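Local structure of putative chitobiase (Bacteroides thetaiotaomicron, 3HNM) at residues A[61-66]-A[141-146]. The protein is a putative chitobiase of unestablished function, whose F5/8 type C (discoidin-like) domain binds a magnesium ion here and, as in relatives, may bind carbohydrate. Sequence-based numbering, arbitrary orientation.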
loop_
_atom_site.group_PDB
_atom_site.type_symbol
_atom_site.label_atom_id
_atom_site.label_comp_id
_atom_site.label_asym_id
_atom_site.label_seq_id
_atom_site.Cartn_x
_atom_site.Cartn_y
_atom_site.Cartn_z
ATOM N N GLU A 61 -7.298 -4.919 15.497
ATOM C CA GLU A 61 -6.018 -5.630 15.590
ATOM C C GLU A 61 -4.834 -4.681 15.799
ATOM O O GLU A 61 -4.776 -3.612 15.203
ATOM C CB GLU A 61 -5.795 -6.447 14.327
ATOM C CG GLU A 61 -6.836 -7.532 14.124
ATOM C CD GLU A 61 -6.624 -8.737 15.025
ATOM O OE1 GLU A 61 -5.853 -8.611 16.003
ATOM O OE2 GLU A 61 -7.230 -9.809 14.757
ATOM N N PRO A 62 -3.871 -5.063 16.652
ATOM C CA PRO A 62 -2.701 -4.215 16.910
ATOM C C PRO A 62 -1.735 -4.177 15.734
ATOM O O PRO A 62 -1.547 -5.167 15.033
ATOM C CB PRO A 62 -2.082 -4.851 18.148
ATOM C CG PRO A 62 -2.380 -6.290 17.952
ATOM C CD PRO A 62 -3.827 -6.268 17.496
ATOM N N LEU A 63 -1.129 -3.018 15.520
ATOM C CA LEU A 63 -0.192 -2.838 14.420
ATOM C C LEU A 63 1.025 -3.746 14.616
ATOM O O LEU A 63 1.262 -4.232 15.719
ATOM C CB LEU A 63 0.206 -1.364 14.344
ATOM C CG LEU A 63 -0.954 -0.378 14.106
ATOM C CD1 LEU A 63 -0.500 1.026 14.463
ATOM C CD2 LEU A 63 -1.439 -0.426 12.645
ATOM N N PRO A 64 1.836 -3.964 13.568
ATOM C CA PRO A 64 1.765 -3.473 12.197
ATOM C C PRO A 64 1.002 -4.329 11.208
ATOM O O PRO A 64 0.896 -5.551 11.350
ATOM C CB PRO A 64 3.218 -3.406 11.812
ATOM C CG PRO A 64 3.690 -4.711 12.348
ATOM C CD PRO A 64 3.059 -4.766 13.739
ATOM N N TYR A 65 0.516 -3.644 10.177
ATOM C CA TYR A 65 -0.232 -4.227 9.073
ATOM C C TYR A 65 0.707 -4.220 7.884
ATOM O O TYR A 65 1.368 -3.217 7.633
ATOM C CB TYR A 65 -1.425 -3.346 8.758
ATOM C CG TYR A 65 -2.354 -3.122 9.917
ATOM C CD1 TYR A 65 -2.489 -4.078 10.916
ATOM C CD2 TYR A 65 -3.211 -2.022 9.934
ATOM C CE1 TYR A 65 -3.463 -3.956 11.891
ATOM C CE2 TYR A 65 -4.195 -1.892 10.904
ATOM C CZ TYR A 65 -4.321 -2.868 11.874
ATOM O OH TYR A 65 -5.348 -2.811 12.782
ATOM N N TYR A 66 0.761 -5.318 7.142
ATOM C CA TYR A 66 1.660 -5.376 6.002
ATOM C C TYR A 66 0.999 -6.013 4.804
ATOM O O TYR A 66 -0.015 -6.689 4.925
ATOM C CB TYR A 66 2.903 -6.162 6.368
ATOM C CG TYR A 66 2.681 -7.633 6.384
ATOM C CD1 TYR A 66 2.769 -8.375 5.221
ATOM C CD2 TYR A 66 2.384 -8.291 7.561
ATOM C CE1 TYR A 66 2.569 -9.753 5.230
ATOM C CE2 TYR A 66 2.180 -9.670 7.587
ATOM C CZ TYR A 66 2.276 -10.398 6.419
ATOM O OH TYR A 66 2.102 -11.766 6.450
ATOM N N PHE A 141 4.707 -3.521 1.874
ATOM C CA PHE A 141 4.349 -2.269 2.513
ATOM C C PHE A 141 3.987 -2.598 3.965
ATOM O O PHE A 141 3.427 -3.660 4.241
ATOM C CB PHE A 141 3.192 -1.647 1.732
ATOM C CG PHE A 141 2.804 -0.299 2.208
ATOM C CD1 PHE A 141 3.745 0.713 2.312
ATOM C CD2 PHE A 141 1.507 -0.056 2.621
ATOM C CE1 PHE A 141 3.394 1.958 2.835
ATOM C CE2 PHE A 141 1.140 1.173 3.143
ATOM C CZ PHE A 141 2.084 2.183 3.253
ATOM N N VAL A 142 4.330 -1.714 4.897
ATOM C CA VAL A 142 4.054 -1.973 6.312
ATOM C C VAL A 142 3.647 -0.710 7.073
ATOM O O VAL A 142 4.379 0.270 7.072
ATOM C CB VAL A 142 5.302 -2.609 7.018
ATOM C CG1 VAL A 142 5.030 -2.795 8.494
ATOM C CG2 VAL A 142 5.659 -3.954 6.373
ATOM N N ILE A 143 2.472 -0.732 7.705
ATOM C CA ILE A 143 1.998 0.410 8.488
ATOM C C ILE A 143 2.444 0.097 9.905
ATOM O O ILE A 143 2.123 -0.973 10.430
ATOM C CB ILE A 143 0.441 0.527 8.522
ATOM C CG1 ILE A 143 -0.165 0.314 7.131
ATOM C CG2 ILE A 143 0.038 1.884 9.103
ATOM C CD1 ILE A 143 -0.138 1.504 6.250
ATOM N N THR A 144 3.183 1.007 10.528
ATOM C CA THR A 144 3.644 0.756 11.890
ATOM C C THR A 144 2.966 1.657 12.906
ATOM O O THR A 144 2.772 1.256 14.047
ATOM C CB THR A 144 5.148 0.919 12.019
ATOM O OG1 THR A 144 5.546 2.185 11.472
ATOM C CG2 THR A 144 5.843 -0.204 11.300
ATOM N N ASP A 145 2.613 2.875 12.518
ATOM C CA ASP A 145 1.907 3.710 13.459
ATOM C C ASP A 145 0.750 4.375 12.755
ATOM O O ASP A 145 0.835 4.688 11.576
ATOM C CB ASP A 145 2.808 4.745 14.118
ATOM C CG ASP A 145 2.252 5.195 15.454
ATOM O OD1 ASP A 145 1.776 4.305 16.194
ATOM O OD2 ASP A 145 2.286 6.409 15.770
ATOM N N THR A 146 -0.337 4.576 13.492
ATOM C CA THR A 146 -1.559 5.151 12.953
ATOM C C THR A 146 -2.022 6.369 13.757
ATOM O O THR A 146 -1.840 6.424 14.971
ATOM C CB THR A 146 -2.670 4.035 12.936
ATOM O OG1 THR A 146 -2.592 3.298 11.707
ATOM C CG2 THR A 146 -4.065 4.611 13.096
#
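Tyr-65 and Ile-143 form an antiparallel hydrogen-bonded pair where two strands of the F5/8 type C beta-sandwich begin to separate. Ile-143 N gives its hydrogen to Tyr-65 O at 2.7 Å, and Tyr-65 N returns a bond to Ile-143 O at 3.1 Å. On the opposite face, in the non-hydrogen-bonded pair that follows, Tyr-66 CB rests on Val-142 CG2 at 3.5 Å, while CG1 of that valine reaches Pro-64 CB. The tyrosine ring itself leads away, and its hydroxyl bonds to Asp-22. Before Tyr-65 the 61-64 backbone is loop, with a cis peptide bond between Leu-63 and Pro-64. Leu-63 still points toward the other strand: CD1 lies against the backbone from Thr-144 O to Thr-146 N, and the side chain crosses that of Thr-146 at about a right angle. Leu-63 CD2 sits 3.5 Å above the plane of the Tyr-65 ring, offset toward its rim. With CG anti to the carbonyl carbon (chi1 -57°), that ring reaches back along the loop, and Tyr-65 OH donates to Glu-61 O at 2.6 Å. Strand 138-146 lies between 65-71 and 100-105, with Thr-144 and Asp-145 forming a classic bulge opposite Ala-99; strand 20-23 flanks 65-71 on its other side.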